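Local structure of 3-methylaspartate ammonia-lyase (Citrobacter amalonaticus, 1KKO) at residues 167-172 and 381-386; 189-194 and 232-237; 328-333 and 353-358. The protein catalyses the reversible, magnesium-dependent anti elimination of ammonia from L-threo-3-methylaspartate to give mesaconate, working as a homodimer. All blocks are in the same frame, centred on the assembly; numbering follows the deposited sequence.

Interaction 1: 167-172 and 381-386; sequences IPLFGQ and MRMLIK. With SO4 (sulfate ion), chain C.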
ATOM      1  N   ILE A 167      -3.948  14.941  11.970  1.00 13.37           N
ATOM      2  CA  ILE A 167      -2.595  15.440  11.799  1.00 12.86           C
ATOM      3  C   ILE A 167      -2.427  15.726  10.310  1.00 12.38           C
ATOM      4  O   ILE A 167      -2.817  14.888   9.491  1.00 12.11           O
ATOM      5  CB  ILE A 167      -1.583  14.339  12.181  1.00 13.14           C
ATOM      6  CG1 ILE A 167      -1.738  13.884  13.638  1.00 14.23           C
ATOM      7  CG2 ILE A 167      -0.157  14.784  11.870  1.00 12.58           C
ATOM      8  CD1 ILE A 167      -1.420  14.940  14.662  1.00 15.01           C
ATOM      9  N   PRO A 168      -1.835  16.860   9.923  1.00 12.63           N
ATOM     10  CA  PRO A 168      -1.579  17.106   8.504  1.00 12.35           C
ATOM     11  C   PRO A 168      -0.690  16.033   7.886  1.00 12.45           C
ATOM     12  O   PRO A 168       0.334  15.694   8.470  1.00 12.29           O
ATOM     13  CB  PRO A 168      -0.881  18.466   8.508  1.00 12.56           C
ATOM     14  CG  PRO A 168      -1.365  19.120   9.748  1.00 12.89           C
ATOM     15  CD  PRO A 168      -1.429  18.012  10.750  1.00 12.48           C
ATOM     16  N   LEU A 169      -1.088  15.544   6.715  1.00 11.66           N
ATOM     17  CA  LEU A 169      -0.381  14.468   6.032  1.00 11.13           C
ATOM     18  C   LEU A 169       0.391  14.980   4.828  1.00 10.92           C
ATOM     19  O   LEU A 169      -0.079  15.849   4.097  1.00 11.40           O
ATOM     20  CB  LEU A 169      -1.358  13.383   5.574  1.00 11.60           C
ATOM     21  CG  LEU A 169      -2.268  12.798   6.647  1.00 12.40           C
ATOM     22  CD1 LEU A 169      -3.111  11.670   6.070  1.00 12.94           C
ATOM     23  CD2 LEU A 169      -1.473  12.307   7.812  1.00 12.29           C
ATOM     24  N   PHE A 170       1.547  14.366   4.614  1.00 10.87           N
ATOM     25  CA  PHE A 170       2.510  14.770   3.597  1.00 10.62           C
ATOM     26  C   PHE A 170       2.749  13.632   2.620  1.00 10.28           C
ATOM     27  O   PHE A 170       3.230  12.565   3.012  1.00 10.49           O
ATOM     28  CB  PHE A 170       3.820  15.143   4.301  1.00 10.63           C
ATOM     29  CG  PHE A 170       4.964  15.454   3.393  1.00 10.94           C
ATOM     30  CD1 PHE A 170       4.788  16.153   2.216  1.00 10.91           C
ATOM     31  CD2 PHE A 170       6.233  15.036   3.740  1.00 11.32           C
ATOM     32  CE1 PHE A 170       5.867  16.445   1.412  1.00 11.45           C
ATOM     33  CE2 PHE A 170       7.311  15.320   2.937  1.00 11.61           C
ATOM     34  CZ  PHE A 170       7.128  16.041   1.780  1.00 11.77           C
ATOM     35  N   GLY A 171       2.421  13.856   1.353  1.00 10.70           N
ATOM     36  CA  GLY A 171       2.618  12.868   0.307  1.00 11.00           C
ATOM     37  C   GLY A 171       3.938  13.039  -0.415  1.00 11.08           C
ATOM     38  O   GLY A 171       4.356  14.161  -0.691  1.00 11.67           O
ATOM     39  N   GLN A 172       4.602  11.916  -0.707  1.00 11.22           N
ATOM     40  CA  GLN A 172       5.862  11.927  -1.443  1.00 12.02           C
ATOM     41  C   GLN A 172       5.717  11.266  -2.805  1.00 12.24           C
ATOM     42  O   GLN A 172       5.140  10.189  -2.940  1.00 12.76           O
ATOM     43  CB  GLN A 172       7.027  11.354  -0.625  1.00 12.09           C
ATOM     44  CG  GLN A 172       7.143   9.854  -0.525  1.00 13.36           C
ATOM     45  CD  GLN A 172       8.497   9.425   0.028  1.00 13.64           C
ATOM     46  OE1 GLN A 172       9.525   9.967  -0.378  1.00 14.64           O
ATOM     47  NE2 GLN A 172       8.504   8.462   0.951  1.00 13.22           N
HETATM   48  N   MSE A 381       3.402  18.142  14.014  1.00 13.26           N
HETATM   49  CA  MSE A 381       2.849  19.073  13.049  1.00 14.79           C
HETATM   50  C   MSE A 381       2.557  18.467  11.680  1.00 13.30           C
HETATM   51  O   MSE A 381       1.747  19.001  10.933  1.00 13.41           O
HETATM   52  CB  MSE A 381       3.862  20.202  12.870  1.00 17.17           C
HETATM   53  CG  MSE A 381       3.398  21.481  13.461  1.00 24.31           C
HETATM   54 SE   MSE A 381       2.305  22.353  12.151  1.00 35.16          SE
HETATM   55  CE  MSE A 381       3.621  23.335  11.208  1.00 35.60           C
ATOM     56  N   ARG A 382       3.226  17.361  11.362  1.00 12.66           N
ATOM     57  CA  ARG A 382       3.146  16.769  10.046  1.00 12.17           C
ATOM     58  C   ARG A 382       3.475  15.301  10.151  1.00 11.85           C
ATOM     59  O   ARG A 382       4.276  14.912  10.981  1.00 11.62           O
ATOM     60  CB  ARG A 382       4.188  17.449   9.161  1.00 12.10           C
ATOM     61  CG  ARG A 382       4.147  17.112   7.681  1.00 12.28           C
ATOM     62  CD  ARG A 382       4.885  18.112   6.812  1.00 12.37           C
ATOM     63  NE  ARG A 382       4.342  19.445   7.035  1.00 12.94           N
ATOM     64  CZ  ARG A 382       4.932  20.586   6.724  1.00 13.62           C
ATOM     65  NH1 ARG A 382       6.096  20.612   6.102  1.00 13.08           N
ATOM     66  NH2 ARG A 382       4.342  21.728   7.055  1.00 14.00           N
HETATM   67  N   MSE A 383       2.846  14.489   9.307  1.00 11.71           N
HETATM   68  CA  MSE A 383       3.128  13.062   9.272  1.00 11.67           C
HETATM   69  C   MSE A 383       3.224  12.587   7.836  1.00 11.19           C
HETATM   70  O   MSE A 383       2.404  12.928   6.997  1.00 11.32           O
HETATM   71  CB  MSE A 383       2.041  12.275   9.995  1.00 12.42           C
HETATM   72  CG  MSE A 383       2.223  10.766   9.872  1.00 13.50           C
HETATM   73 SE   MSE A 383       1.153   9.743  11.126  1.00 19.50          SE
HETATM   74  CE  MSE A 383      -0.510  10.519  10.805  1.00 18.12           C
ATOM     75  N   LEU A 384       4.245  11.796   7.559  1.00 10.84           N
ATOM     76  CA  LEU A 384       4.451  11.249   6.230  1.00 10.62           C
ATOM     77  C   LEU A 384       3.433  10.179   5.843  1.00 10.49           C
ATOM     78  O   LEU A 384       3.156   9.255   6.615  1.00 11.40           O
ATOM     79  CB  LEU A 384       5.849  10.639   6.137  1.00 10.89           C
ATOM     80  CG  LEU A 384       6.238   9.964   4.814  1.00 11.46           C
ATOM     81  CD1 LEU A 384       6.354  10.987   3.687  1.00 11.52           C
ATOM     82  CD2 LEU A 384       7.543   9.202   5.000  1.00 11.95           C
ATOM     83  N   ILE A 385       2.900  10.309   4.629  1.00 10.26           N
ATOM     84  CA  ILE A 385       2.078   9.266   4.027  1.00 10.24           C
ATOM     85  C   ILE A 385       3.033   8.163   3.561  1.00 10.10           C
ATOM     86  O   ILE A 385       3.921   8.380   2.745  1.00 10.01           O
ATOM     87  CB  ILE A 385       1.257   9.859   2.885  1.00 10.31           C
ATOM     88  CG1 ILE A 385       0.239  10.847   3.445  1.00 10.74           C
ATOM     89  CG2 ILE A 385       0.571   8.765   2.100  1.00 11.19           C
ATOM     90  CD1 ILE A 385      -0.398  11.741   2.421  1.00 11.16           C
ATOM     91  N   LYS A 386       2.851   6.981   4.116  1.00 10.00           N
ATOM     92  CA  LYS A 386       3.784   5.892   3.927  1.00  9.80           C
ATOM     93  C   LYS A 386       3.075   4.570   4.193  1.00  9.47           C
ATOM     94  O   LYS A 386       1.973   4.560   4.742  1.00  9.58           O
ATOM     95  CB  LYS A 386       4.962   6.075   4.894  1.00  9.78           C
ATOM     96  CG  LYS A 386       4.595   5.866   6.351  1.00 10.37           C
ATOM     97  CD  LYS A 386       5.719   6.273   7.287  1.00 10.41           C
ATOM     98  CE  LYS A 386       5.471   5.783   8.689  1.00 10.99           C
ATOM     99  NZ  LYS A 386       6.628   6.028   9.609  1.00 10.93           N
TER
HETATM  100  S   SO4 C3001      12.519   7.577   2.197  1.00 15.80           S
HETATM  101  O1  SO4 C3001      13.133   6.511   3.026  1.00 16.05           O
HETATM  102  O2  SO4 C3001      13.422   7.631   0.986  1.00 17.86           O
HETATM  103  O3  SO4 C3001      11.162   7.207   1.812  1.00 15.54           O
HETATM  104  O4  SO4 C3001      12.517   8.915   2.837  1.00 18.43           O
HETATM  105  O   HOH W   1       6.133   6.823   1.528  1.00 11.34           O
HETATM  106  O   HOH W   2       3.439   9.455   0.185  1.00 11.45           O
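Leu169 pairs with Met383 and Phe170 with Leu384 in two short parallel strands. Met383 N bonds to Pro168 O, and Met383 O takes Phe170 N. Phe170 O receives Ile385 N at 2.8 Å, the straightest of the three bonds (172° at the hydrogen). On the face carrying Leu169 and Met383, a selenomethionine, the two side chains run alongside each other, and a bend at chi3 (51°) brings Met383 CE to 3.6 Å from Leu169 CD2. Val398 of helix 392-410 covers both, a place that suits long apolar side chains. Ile385 adds to this packing, its CG1 lying 3.7 Å from Leu169 CB. On the other face, which looks into the barrel, Leu384 CD1 reaches the Phe170 ring obliquely at CD2, while the methylenes of Arg382 lie against Phe170 CB. Beyond the strands the chains separate, and two waters fill in: both donate to Ile385 O, one accepting from Gln172 N and the other from Gln172 NE2. The same NE2 gives a nearly straight bond (167°) to sulfate O3 at 3.1 Å. An amide suits this spot because its N-H groups serve a water and an anion at once, in a residue that binds the methylaspartate substrate. This pairing of the first barrel strand with the last, with its loop end in the active site, is how a TIM barrel of the enolase superfamily closes.

Interaction 2: 189-194 and 232-237; sequences VDVLPH and HPTLHI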
ATOM      1  N   VAL A 189      -4.590  16.208  -0.530  1.00 13.40           N
ATOM      2  CA  VAL A 189      -3.498  16.006   0.413  1.00 13.70           C
ATOM      3  C   VAL A 189      -3.073  17.321   1.068  1.00 13.36           C
ATOM      4  O   VAL A 189      -2.976  18.354   0.406  1.00 14.17           O
ATOM      5  CB  VAL A 189      -2.337  15.275  -0.271  1.00 13.97           C
ATOM      6  CG1 VAL A 189      -1.152  15.121   0.653  1.00 15.52           C
ATOM      7  CG2 VAL A 189      -2.809  13.905  -0.726  1.00 15.44           C
ATOM      8  N   ASP A 190      -2.824  17.287   2.371  1.00 12.80           N
ATOM      9  CA  ASP A 190      -2.526  18.511   3.119  1.00 12.87           C
ATOM     10  C   ASP A 190      -1.183  19.146   2.773  1.00 12.73           C
ATOM     11  O   ASP A 190      -1.058  20.370   2.781  1.00 13.29           O
ATOM     12  CB  ASP A 190      -2.520  18.242   4.624  1.00 12.95           C
ATOM     13  CG  ASP A 190      -3.767  17.544   5.116  1.00 14.03           C
ATOM     14  OD1 ASP A 190      -4.887  18.042   4.867  1.00 16.28           O
ATOM     15  OD2 ASP A 190      -3.703  16.500   5.788  1.00 13.66           O
ATOM     16  N   VAL A 191      -0.170  18.317   2.527  1.00 12.16           N
ATOM     17  CA  VAL A 191       1.189  18.774   2.295  1.00 11.94           C
ATOM     18  C   VAL A 191       1.768  17.931   1.162  1.00 11.30           C
ATOM     19  O   VAL A 191       1.568  16.715   1.137  1.00 12.08           O
ATOM     20  CB  VAL A 191       2.049  18.608   3.562  1.00 11.52           C
ATOM     21  CG1 VAL A 191       3.413  19.279   3.368  1.00 11.39           C
ATOM     22  CG2 VAL A 191       1.339  19.169   4.796  1.00 12.29           C
ATOM     23  N   LEU A 192       2.517  18.543   0.254  1.00 12.10           N
ATOM     24  CA  LEU A 192       2.992  17.822  -0.914  1.00 12.32           C
ATOM     25  C   LEU A 192       4.123  18.600  -1.545  1.00 12.33           C
ATOM     26  O   LEU A 192       4.254  19.797  -1.284  1.00 12.54           O
ATOM     27  CB  LEU A 192       1.851  17.646  -1.925  1.00 12.75           C
ATOM     28  CG  LEU A 192       1.378  18.880  -2.695  1.00 14.11           C
ATOM     29  CD1 LEU A 192       0.540  18.452  -3.890  1.00 14.86           C
ATOM     30  CD2 LEU A 192       0.626  19.878  -1.823  1.00 14.27           C
ATOM     31  N   PRO A 193       4.887  17.994  -2.450  1.00 12.18           N
ATOM     32  CA  PRO A 193       4.833  16.598  -2.881  1.00 12.32           C
ATOM     33  C   PRO A 193       6.172  15.872  -2.726  1.00 11.90           C
ATOM     34  O   PRO A 193       6.331  14.796  -3.313  1.00 11.97           O
ATOM     35  CB  PRO A 193       4.597  16.774  -4.368  1.00 12.81           C
ATOM     36  CG  PRO A 193       5.584  17.911  -4.680  1.00 13.01           C
ATOM     37  CD  PRO A 193       5.663  18.775  -3.420  1.00 12.57           C
ATOM     38  N   HIS A 194       7.100  16.464  -1.974  1.00 11.85           N
ATOM     39  CA  HIS A 194       8.459  15.966  -1.780  1.00 12.36           C
ATOM     40  C   HIS A 194       9.345  16.188  -3.028  1.00 12.57           C
ATOM     41  O   HIS A 194      10.363  16.897  -2.948  1.00 13.07           O
ATOM     42  CB  HIS A 194       8.457  14.514  -1.284  1.00 12.45           C
ATOM     43  CG  HIS A 194       9.818  13.986  -0.989  1.00 13.49           C
ATOM     44  ND1 HIS A 194      10.312  13.801   0.284  1.00 15.89           N
ATOM     45  CD2 HIS A 194      10.797  13.593  -1.836  1.00 12.14           C
ATOM     46  CE1 HIS A 194      11.540  13.317   0.200  1.00 13.97           C
ATOM     47  NE2 HIS A 194      11.849  13.165  -1.075  1.00 15.04           N
ATOM     48  N   HIS A 232      -5.801  24.813   0.150  1.00 20.07           N
ATOM     49  CA  HIS A 232      -4.621  25.662   0.262  1.00 19.60           C
ATOM     50  C   HIS A 232      -3.531  24.850   0.953  1.00 18.33           C
ATOM     51  O   HIS A 232      -3.203  25.098   2.118  1.00 18.19           O
ATOM     52  CB  HIS A 232      -4.987  26.897   1.101  1.00 20.35           C
ATOM     53  CG  HIS A 232      -3.989  28.014   1.038  1.00 22.27           C
ATOM     54  ND1 HIS A 232      -3.051  28.230   2.021  1.00 23.90           N
ATOM     55  CD2 HIS A 232      -3.824  29.011   0.137  1.00 23.34           C
ATOM     56  CE1 HIS A 232      -2.328  29.293   1.713  1.00 23.36           C
ATOM     57  NE2 HIS A 232      -2.776  29.785   0.573  1.00 24.45           N
ATOM     58  N   PRO A 233      -2.976  23.864   0.258  1.00 16.84           N
ATOM     59  CA  PRO A 233      -1.992  22.983   0.890  1.00 16.02           C
ATOM     60  C   PRO A 233      -0.641  23.642   1.097  1.00 15.72           C
ATOM     61  O   PRO A 233      -0.339  24.698   0.550  1.00 16.60           O
ATOM     62  CB  PRO A 233      -1.850  21.857  -0.129  1.00 16.14           C
ATOM     63  CG  PRO A 233      -2.073  22.548  -1.411  1.00 16.41           C
ATOM     64  CD  PRO A 233      -3.229  23.470  -1.137  1.00 17.06           C
ATOM     65  N   THR A 234       0.175  22.984   1.904  1.00 14.52           N
ATOM     66  CA  THR A 234       1.553  23.403   2.119  1.00 14.43           C
ATOM     67  C   THR A 234       2.468  22.661   1.163  1.00 13.75           C
ATOM     68  O   THR A 234       2.258  21.479   0.892  1.00 13.49           O
ATOM     69  CB  THR A 234       1.945  23.106   3.564  1.00 14.52           C
ATOM     70  OG1 THR A 234       1.274  24.041   4.410  1.00 15.73           O
ATOM     71  CG2 THR A 234       3.431  23.325   3.828  1.00 14.55           C
ATOM     72  N   LEU A 235       3.473  23.360   0.646  1.00 13.76           N
ATOM     73  CA  LEU A 235       4.468  22.762  -0.233  1.00 13.58           C
ATOM     74  C   LEU A 235       5.693  22.380   0.581  1.00 13.07           C
ATOM     75  O   LEU A 235       6.176  23.157   1.399  1.00 13.76           O
ATOM     76  CB  LEU A 235       4.855  23.735  -1.342  1.00 14.01           C
ATOM     77  CG  LEU A 235       3.679  24.343  -2.109  1.00 15.24           C
ATOM     78  CD1 LEU A 235       4.219  25.203  -3.245  1.00 16.32           C
ATOM     79  CD2 LEU A 235       2.739  23.259  -2.624  1.00 15.62           C
ATOM     80  N   HIS A 236       6.187  21.169   0.362  1.00 12.93           N
ATOM     81  CA  HIS A 236       7.333  20.650   1.104  1.00 12.32           C
ATOM     82  C   HIS A 236       8.127  19.854   0.083  1.00 12.18           C
ATOM     83  O   HIS A 236       7.640  18.872  -0.480  1.00 12.61           O
ATOM     84  CB  HIS A 236       6.808  19.803   2.260  1.00 12.33           C
ATOM     85  CG  HIS A 236       7.843  19.137   3.111  1.00 12.29           C
ATOM     86  ND1 HIS A 236       7.614  18.864   4.441  1.00 13.08           N
ATOM     87  CD2 HIS A 236       9.059  18.618   2.822  1.00 12.65           C
ATOM     88  CE1 HIS A 236       8.648  18.205   4.933  1.00 12.26           C
ATOM     89  NE2 HIS A 236       9.537  18.038   3.972  1.00 13.45           N
ATOM     90  N   ILE A 237       9.335  20.326  -0.192  1.00 12.50           N
ATOM     91  CA  ILE A 237      10.197  19.743  -1.203  1.00 12.94           C
ATOM     92  C   ILE A 237      11.538  19.395  -0.579  1.00 12.79           C
ATOM     93  O   ILE A 237      12.113  20.198   0.146  1.00 12.87           O
ATOM     94  CB  ILE A 237      10.369  20.739  -2.370  1.00 13.24           C
ATOM     95  CG1 ILE A 237       9.021  20.939  -3.085  1.00 14.28           C
ATOM     96  CG2 ILE A 237      11.455  20.263  -3.334  1.00 14.10           C
ATOM     97  CD1 ILE A 237       8.986  22.112  -4.062  1.00 16.01           C
TER
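Val191 lies oblique to the imidazole of His236, with Val191 CG1 3.6 Å from His236 CB. The Phe170 ring stacks on this imidazole, and Tyr356 meets it in an edge-to-face pair. Both ring nitrogens of His236 are engaged, ND1 with Arg382 NH1 and NE2 with Glu273 OE1, which fixes the rotation of the ring; since arginine can only donate, ND1 is probably the acceptor and NE2 the donor. A histidine suits this place because it offers one nitrogen of each kind along with a flat surface to pack. The second imidazole, that of His194, bonds through NE2 to Tyr240 OH. The ring of Pro193, preceded by a cis peptide, turns away towards helices 179-186 and 209-225, its CD 4.0 Å from Ile237 CG1. On the same outer side, Leu192 CD2 sits 3.6 Å from Pro233 CB and also meets Leu235 CD2.

The backbones run parallel, 23° apart, in a ladder of four bonds: Thr234 N to Asp190 O, Leu192 N to Thr234 O, His236 N to Leu192 O (2.9 Å, the donor well above the carbonyl plane) and His194 N to His236 O (2.9 Å). Leu192 and His194, the alternate residues, make the bonds; Pro193, between them, presents its O to Ser173. In a TIM barrel the active site lies at the C-terminal ends of the parallel strands; here the second barrel strand delivers His194, the transition-state stabiliser, next to the magnesium ligand Asp238.

Interaction 3: 328-333 and 353-358; sequences VQIKTP and MEAYQG. With SO4 (sulfate ion), chain C.
In the beta-alpha-beta crossover from strand 327-330 through helix 339-351 to strand 354-357, Gln329 and Tyr356 stand side by side on the inner face of the barrel. Gln329 is fully extended, with CG anti to the backbone N (chi1 -177°), so its whole length runs along one side of the tyrosine ring: CB is 3.5 Å from Tyr356 CD2, CG 3.5 Å from CE2, and the amide plane is tilted 40° to the ring. The amide at its tip is gripped from several sides. NE2 bonds to the magnesium ligand Glu273, while OE1 takes Gly359 N and, at 3.2 Å, Lys331 NZ. Gly358, having no side chain, lets that oxygen come within 3.5 Å of its CA. Lys331 bends at its last torsion (chi4 80°), and its NZ donates to sulfate O4 at 2.7 Å. On the outer face, Ile330 CD1 touches Ala355 CB, and Val328 CG1 meets CE of the selenomethionine Met353 at 3.8 Å, next to Cys348 of the connecting helix; apolar groups of differing size fill this seam. Four backbone bonds join the strands, the last from Gly358 N to Ile330 O at 2.8 Å. Polar groups gathered at the C-terminal strand ends mark the active site of an enolase-superfamily barrel, where Gln329 binds substrate and Lys331 is the proton acceptor.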
ATOM      1  N   VAL A 328      12.027  19.428  12.073  1.00 12.36           N
ATOM      2  CA  VAL A 328      12.928  18.290  11.964  1.00 13.29           C
ATOM      3  C   VAL A 328      12.158  17.050  11.533  1.00 12.77           C
ATOM      4  O   VAL A 328      11.069  16.795  12.041  1.00 12.80           O
ATOM      5  CB  VAL A 328      13.634  17.953  13.297  1.00 14.10           C
ATOM      6  CG1 VAL A 328      14.648  19.013  13.664  1.00 15.57           C
ATOM      7  CG2 VAL A 328      12.659  17.773  14.400  1.00 15.81           C
ATOM      8  N   GLN A 329      12.717  16.287  10.595  1.00 12.29           N
ATOM      9  CA  GLN A 329      12.133  14.984  10.257  1.00 12.23           C
ATOM     10  C   GLN A 329      12.584  13.930  11.272  1.00 11.70           C
ATOM     11  O   GLN A 329      13.761  13.556  11.315  1.00 12.03           O
ATOM     12  CB  GLN A 329      12.457  14.471   8.843  1.00 12.82           C
ATOM     13  CG  GLN A 329      11.680  13.138   8.673  1.00 12.64           C
ATOM     14  CD  GLN A 329      11.802  12.376   7.370  1.00 12.86           C
ATOM     15  OE1 GLN A 329      11.431  11.191   7.332  1.00 12.72           O
ATOM     16  NE2 GLN A 329      12.320  13.009   6.324  1.00 13.71           N
ATOM     17  N   ILE A 330      11.628  13.486  12.085  1.00 11.57           N
ATOM     18  CA  ILE A 330      11.785  12.381  13.015  1.00 11.45           C
ATOM     19  C   ILE A 330      11.516  11.153  12.133  1.00 11.19           C
ATOM     20  O   ILE A 330      10.370  10.804  11.850  1.00 11.10           O
ATOM     21  CB  ILE A 330      10.764  12.566  14.153  1.00 11.72           C
ATOM     22  CG1 ILE A 330      11.033  13.890  14.894  1.00 12.07           C
ATOM     23  CG2 ILE A 330      10.767  11.394  15.125  1.00 12.01           C
ATOM     24  CD1 ILE A 330       9.947  14.269  15.878  1.00 13.46           C
ATOM     25  N   LYS A 331      12.587  10.564  11.620  1.00 10.82           N
ATOM     26  CA  LYS A 331      12.469   9.501  10.615  1.00 10.79           C
ATOM     27  C   LYS A 331      12.296   8.203  11.381  1.00 10.24           C
ATOM     28  O   LYS A 331      13.255   7.545  11.784  1.00 10.91           O
ATOM     29  CB  LYS A 331      13.670   9.482   9.693  1.00 10.74           C
ATOM     30  CG  LYS A 331      13.448   8.590   8.492  1.00 11.63           C
ATOM     31  CD  LYS A 331      14.526   8.748   7.439  1.00 11.91           C
ATOM     32  CE  LYS A 331      14.056   8.319   6.056  1.00 13.52           C
ATOM     33  NZ  LYS A 331      13.246   9.366   5.408  1.00 14.43           N
ATOM     34  N   THR A 332      11.038   7.837  11.572  1.00 10.18           N
ATOM     35  CA  THR A 332      10.682   6.897  12.621  1.00 10.20           C
ATOM     36  C   THR A 332      11.514   5.621  12.766  1.00  9.81           C
ATOM     37  O   THR A 332      11.899   5.317  13.870  1.00 10.63           O
ATOM     38  CB  THR A 332       9.170   6.586  12.620  1.00 10.21           C
ATOM     39  OG1 THR A 332       8.780   5.955  11.393  1.00 10.88           O
ATOM     40  CG2 THR A 332       8.321   7.861  12.756  1.00 10.56           C
ATOM     41  N   PRO A 333      11.834   4.858  11.717  1.00  9.74           N
ATOM     42  CA  PRO A 333      12.573   3.611  11.970  1.00 10.16           C
ATOM     43  C   PRO A 333      13.945   3.864  12.582  1.00 10.53           C
ATOM     44  O   PRO A 333      14.470   3.032  13.305  1.00 11.35           O
ATOM     45  CB  PRO A 333      12.692   2.976  10.574  1.00 10.67           C
ATOM     46  CG  PRO A 333      11.641   3.625   9.759  1.00  9.87           C
ATOM     47  CD  PRO A 333      11.564   5.034  10.277  1.00  9.80           C
HETATM   48  N   MSE A 353       9.996  23.679  18.272  1.00 17.21           N
HETATM   49  CA  MSE A 353      10.450  23.065  17.025  1.00 15.92           C
HETATM   50  C   MSE A 353       9.275  22.328  16.405  1.00 14.52           C
HETATM   51  O   MSE A 353       8.555  21.613  17.107  1.00 14.46           O
HETATM   52  CB  MSE A 353      11.570  22.069  17.310  1.00 15.86           C
HETATM   53  CG  MSE A 353      11.996  21.230  16.109  1.00 16.72           C
HETATM   54 SE   MSE A 353      12.817  22.279  14.692  1.00 21.46          SE
HETATM   55  CE  MSE A 353      14.566  22.414  15.442  1.00 18.60           C
ATOM     56  N   GLU A 354       9.050  22.502  15.108  1.00 13.68           N
ATOM     57  CA  GLU A 354       7.975  21.775  14.445  1.00 13.17           C
ATOM     58  C   GLU A 354       8.430  20.330  14.256  1.00 12.69           C
ATOM     59  O   GLU A 354       9.505  20.058  13.706  1.00 13.38           O
ATOM     60  CB  GLU A 354       7.609  22.405  13.106  1.00 13.20           C
ATOM     61  CG  GLU A 354       7.030  23.799  13.260  1.00 14.07           C
ATOM     62  CD  GLU A 354       6.689  24.460  11.943  1.00 15.32           C
ATOM     63  OE1 GLU A 354       6.635  23.763  10.911  1.00 17.30           O
ATOM     64  OE2 GLU A 354       6.463  25.692  11.934  1.00 18.32           O
ATOM     65  N   ALA A 355       7.612  19.405  14.740  1.00 12.48           N
ATOM     66  CA  ALA A 355       7.905  17.981  14.629  1.00 12.50           C
ATOM     67  C   ALA A 355       7.257  17.390  13.385  1.00 12.30           C
ATOM     68  O   ALA A 355       6.046  17.431  13.234  1.00 12.58           O
ATOM     69  CB  ALA A 355       7.421  17.273  15.857  1.00 12.77           C
ATOM     70  N   TYR A 356       8.086  16.872  12.491  1.00 12.14           N
ATOM     71  CA  TYR A 356       7.620  16.161  11.302  1.00 11.68           C
ATOM     72  C   TYR A 356       7.860  14.671  11.568  1.00 11.04           C
ATOM     73  O   TYR A 356       8.997  14.202  11.607  1.00 11.51           O
ATOM     74  CB  TYR A 356       8.347  16.680  10.046  1.00 11.62           C
ATOM     75  CG  TYR A 356       8.296  15.787   8.834  1.00 10.57           C
ATOM     76  CD1 TYR A 356       7.213  14.938   8.578  1.00 10.91           C
ATOM     77  CD2 TYR A 356       9.362  15.783   7.946  1.00 11.03           C
ATOM     78  CE1 TYR A 356       7.217  14.121   7.453  1.00 11.05           C
ATOM     79  CE2 TYR A 356       9.364  14.971   6.828  1.00 11.62           C
ATOM     80  CZ  TYR A 356       8.305  14.138   6.600  1.00 11.01           C
ATOM     81  OH  TYR A 356       8.333  13.303   5.511  1.00 12.91           O
ATOM     82  N   GLN A 357       6.776  13.943  11.836  1.00 10.52           N
ATOM     83  CA  GLN A 357       6.867  12.509  12.090  1.00 10.33           C
ATOM     84  C   GLN A 357       6.894  11.832  10.734  1.00 10.52           C
ATOM     85  O   GLN A 357       5.870  11.651  10.074  1.00 11.38           O
ATOM     86  CB  GLN A 357       5.706  12.023  12.940  1.00 10.80           C
ATOM     87  CG  GLN A 357       5.933  10.622  13.479  1.00 11.28           C
ATOM     88  CD  GLN A 357       4.758  10.098  14.241  1.00 12.16           C
ATOM     89  OE1 GLN A 357       4.368  10.667  15.258  1.00 12.79           O
ATOM     90  NE2 GLN A 357       4.188   9.001  13.757  1.00 12.81           N
ATOM     91  N   GLY A 358       8.106  11.527  10.302  1.00 10.86           N
ATOM     92  CA  GLY A 358       8.332  11.029   8.967  1.00 11.38           C
ATOM     93  C   GLY A 358       8.374   9.518   8.908  1.00 11.04           C
ATOM     94  O   GLY A 358       7.518   8.835   9.468  1.00 11.83           O
TER
HETATM   95  S   SO4 C3001      12.519   7.577   2.197  1.00 15.80           S
HETATM   96  O1  SO4 C3001      13.133   6.511   3.026  1.00 16.05           O
HETATM   97  O2  SO4 C3001      13.422   7.631   0.986  1.00 17.86           O
HETATM   98  O3  SO4 C3001      11.162   7.207   1.812  1.00 15.54           O
HETATM   99  O4  SO4 C3001      12.517   8.915   2.837  1.00 18.43           O

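All three contacts belong to one parallel barrel. Strand 382-384 of interaction 1 adjoins strand 354-357 of interaction 3, with Arg382 O 2.8 Å from Gln357 N, and their centres are about 10 Å apart. Interaction 2 lies about 9 Å from interaction 1, centre to centre, and is tied to it where Leu169 N comes 2.9 Å from Asp190 OD2. Interactions 2 and 3 are farther apart, about 16 Å between centres, yet His236 CE1 comes 3.8 Å from Tyr356 CE2. The sulfate, probably from the crystallisation liquor, joins interactions 1 and 3, and Thr360 and Cys361 of the substrate site also hold it; the nearest atom of the His194 side chain lies about 5 Å from it.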